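Local coordinates for contact-dependent inhibitor A (Escherichia coli NC101, PDB 5I4Q), which probably acts as the toxin of a contact-dependent growth inhibition system, its C-terminal toxin domain being neutralised by the cognate immunity protein CdiI, at residues Lys26-Tyr29 with Glu30-Trp33. Numbering follows the deposited sequence.
Sequences KSYY and EKLW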
ATOM      1  N   LYS A  26     -12.238  32.061  -1.488  1.00 46.17           N
ATOM      2  CA  LYS A  26     -10.872  31.924  -1.062  1.00 49.31           C
ATOM      3  C   LYS A  26     -10.624  30.562  -0.451  1.00 46.79           C
ATOM      4  O   LYS A  26      -9.671  29.886  -0.800  1.00 44.53           O
ATOM      5  CB  LYS A  26     -10.515  33.014  -0.026  1.00 55.47           C
ATOM      6  CG  LYS A  26      -9.030  33.100   0.345  1.00 60.16           C
ATOM      7  CD  LYS A  26      -8.786  33.874   1.646  1.00 66.64           C
ATOM      8  CE  LYS A  26      -7.319  33.838   2.078  1.00 69.39           C
ATOM      9  NZ  LYS A  26      -6.954  32.569   2.769  1.00 70.18           N
ATOM     10  N   SER A  27     -11.436  30.174   0.511  1.00 44.93           N
ATOM     11  CA  SER A  27     -11.081  28.989   1.273  1.00 46.98           C
ATOM     12  C   SER A  27     -11.373  27.758   0.430  1.00 42.60           C
ATOM     13  O   SER A  27     -10.596  26.819   0.462  1.00 41.58           O
ATOM     14  CB  SER A  27     -11.809  28.931   2.623  1.00 49.31           C
ATOM     15  OG  SER A  27     -13.203  28.864   2.388  1.00 55.90           O
ATOM     16  N   TYR A  28     -12.453  27.766  -0.353  1.00 40.00           N
ATOM     17  CA  TYR A  28     -12.763  26.563  -1.115  1.00 39.33           C
ATOM     18  C   TYR A  28     -11.663  26.326  -2.160  1.00 39.12           C
ATOM     19  O   TYR A  28     -11.140  25.217  -2.285  1.00 38.57           O
ATOM     20  CB  TYR A  28     -14.160  26.599  -1.735  1.00 38.65           C
ATOM     21  CG  TYR A  28     -14.588  25.287  -2.311  1.00 35.75           C
ATOM     22  CD1 TYR A  28     -14.506  24.108  -1.557  1.00 38.37           C
ATOM     23  CD2 TYR A  28     -15.111  25.211  -3.573  1.00 35.83           C
ATOM     24  CE1 TYR A  28     -14.890  22.874  -2.080  1.00 39.55           C
ATOM     25  CE2 TYR A  28     -15.486  23.990  -4.128  1.00 38.15           C
ATOM     26  CZ  TYR A  28     -15.389  22.824  -3.389  1.00 40.87           C
ATOM     27  OH  TYR A  28     -15.772  21.630  -3.963  1.00 44.34           O
ATOM     28  N   TYR A  29     -11.230  27.407  -2.804  1.00 38.09           N
ATOM     29  CA  TYR A  29     -10.155  27.331  -3.772  1.00 37.96           C
ATOM     30  C   TYR A  29      -8.903  26.694  -3.174  1.00 37.90           C
ATOM     31  O   TYR A  29      -8.321  25.773  -3.750  1.00 36.56           O
ATOM     32  CB  TYR A  29      -9.829  28.721  -4.317  1.00 37.85           C
ATOM     33  CG  TYR A  29      -8.764  28.720  -5.389  1.00 37.29           C
ATOM     34  CD1 TYR A  29      -9.057  28.363  -6.677  1.00 37.02           C
ATOM     35  CD2 TYR A  29      -7.465  29.097  -5.101  1.00 40.05           C
ATOM     36  CE1 TYR A  29      -8.088  28.372  -7.671  1.00 37.13           C
ATOM     37  CE2 TYR A  29      -6.477  29.127  -6.104  1.00 41.95           C
ATOM     38  CZ  TYR A  29      -6.793  28.784  -7.388  1.00 38.39           C
ATOM     39  OH  TYR A  29      -5.803  28.800  -8.389  1.00 41.62           O
ATOM     40  N   GLU A  30      -8.520  27.155  -2.010  1.00 38.27           N
ATOM     41  CA  GLU A  30      -7.279  26.673  -1.405  1.00 41.13           C
ATOM     42  C   GLU A  30      -7.414  25.240  -0.938  1.00 40.65           C
ATOM     43  O   GLU A  30      -6.440  24.453  -0.989  1.00 40.61           O
ATOM     44  CB  GLU A  30      -6.864  27.632  -0.272  1.00 42.25           C
ATOM     45  CG  GLU A  30      -6.518  28.980  -0.886  1.00 47.97           C
ATOM     46  CD  GLU A  30      -6.265  30.119   0.110  1.00 56.79           C
ATOM     47  OE1 GLU A  30      -6.397  29.892   1.317  1.00 58.27           O
ATOM     48  OE2 GLU A  30      -5.939  31.253  -0.343  1.00 61.56           O
ATOM     49  N   LYS A  31      -8.629  24.898  -0.508  1.00 40.30           N
ATOM     50  CA  LYS A  31      -8.908  23.570   0.013  1.00 40.11           C
ATOM     51  C   LYS A  31      -8.734  22.531  -1.088  1.00 37.28           C
ATOM     52  O   LYS A  31      -8.190  21.499  -0.868  1.00 36.16           O
ATOM     53  CB  LYS A  31     -10.335  23.511   0.523  1.00 42.50           C
ATOM     54  CG  LYS A  31     -10.675  22.236   1.289  1.00 46.74           C
ATOM     55  CD  LYS A  31     -12.195  22.121   1.508  1.00 49.92           C
ATOM     56  CE  LYS A  31     -12.526  20.767   2.106  1.00 55.99           C
ATOM     57  NZ  LYS A  31     -13.871  20.640   2.720  1.00 62.98           N
ATOM     58  N   LEU A  32      -9.225  22.835  -2.281  1.00 35.83           N
ATOM     59  CA  LEU A  32      -9.133  21.924  -3.398  1.00 36.27           C
ATOM     60  C   LEU A  32      -7.698  21.628  -3.755  1.00 35.36           C
ATOM     61  O   LEU A  32      -7.303  20.493  -3.769  1.00 37.61           O
ATOM     62  CB  LEU A  32      -9.918  22.502  -4.558  1.00 37.41           C
ATOM     63  CG  LEU A  32     -11.448  22.411  -4.446  1.00 37.23           C
ATOM     64  CD1 LEU A  32     -12.066  23.156  -5.599  1.00 40.34           C
ATOM     65  CD2 LEU A  32     -11.993  21.017  -4.535  1.00 37.41           C
ATOM     66  N   TRP A  33      -6.857  22.631  -3.910  1.00 35.22           N
ATOM     67  CA  TRP A  33      -5.413  22.328  -4.137  1.00 36.23           C
ATOM     68  C   TRP A  33      -4.779  21.530  -2.995  1.00 38.58           C
ATOM     69  O   TRP A  33      -4.025  20.616  -3.195  1.00 41.15           O
ATOM     70  CB  TRP A  33      -4.635  23.625  -4.269  1.00 36.39           C
ATOM     71  CG  TRP A  33      -4.856  24.324  -5.596  1.00 35.56           C
ATOM     72  CD1 TRP A  33      -5.829  25.239  -5.904  1.00 34.62           C
ATOM     73  CD2 TRP A  33      -4.017  24.214  -6.747  1.00 33.55           C
ATOM     74  NE1 TRP A  33      -5.636  25.693  -7.215  1.00 37.49           N
ATOM     75  CE2 TRP A  33      -4.522  25.077  -7.731  1.00 34.62           C
ATOM     76  CE3 TRP A  33      -2.886  23.469  -7.035  1.00 34.82           C
ATOM     77  CZ2 TRP A  33      -3.944  25.194  -8.976  1.00 34.80           C
ATOM     78  CZ3 TRP A  33      -2.290  23.601  -8.294  1.00 35.78           C
ATOM     79  CH2 TRP A  33      -2.830  24.443  -9.242  1.00 35.25           C
TER
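Trp33 turns the edge of its indole toward the face of the Tyr29 ring one helical turn earlier, an edge-to-face pair with the phenol and pyrrole centroids 4.8 Å apart and Trp33 NE1 3.3 Å from Tyr29 CZ. Tyr29 CG anti to its backbone N (chi1 -177°) and Trp33 CG anti to its carbonyl carbon (chi1 -74°) together lay the two rings alongside.

Tyr28 and Leu32 meet on another side of the helix, where Leu32 CD1 sits over one face of the phenol, 4.1 Å from the ring centroid, in a CH-pi contact displaced toward CE2. At the start of the helix, Lys26 NZ meets Glu30 OE1 on its syn side, 22° out of the carboxylate plane, at 3.1 Å in a salt bridge; Glu30 OE2 is held by Tyr17 OH.

Beneath these pairs, Glu30 N, Lys31 N and Leu32 N bond to the carbonyls four residues back; Trp33 N to Tyr29 O is weak. Tyr28 OH bonds to Ile86 N, Tyr29 OH to an acidic side chain of another protein's chain, and Lys31 NZ to Ser59 OG of the immunity protein. Side-chain pairs over i to i+4 backbone bonds characterise an alpha-helix, here helix 26-34, which follows strand 22-25 and packs against strand 82-88.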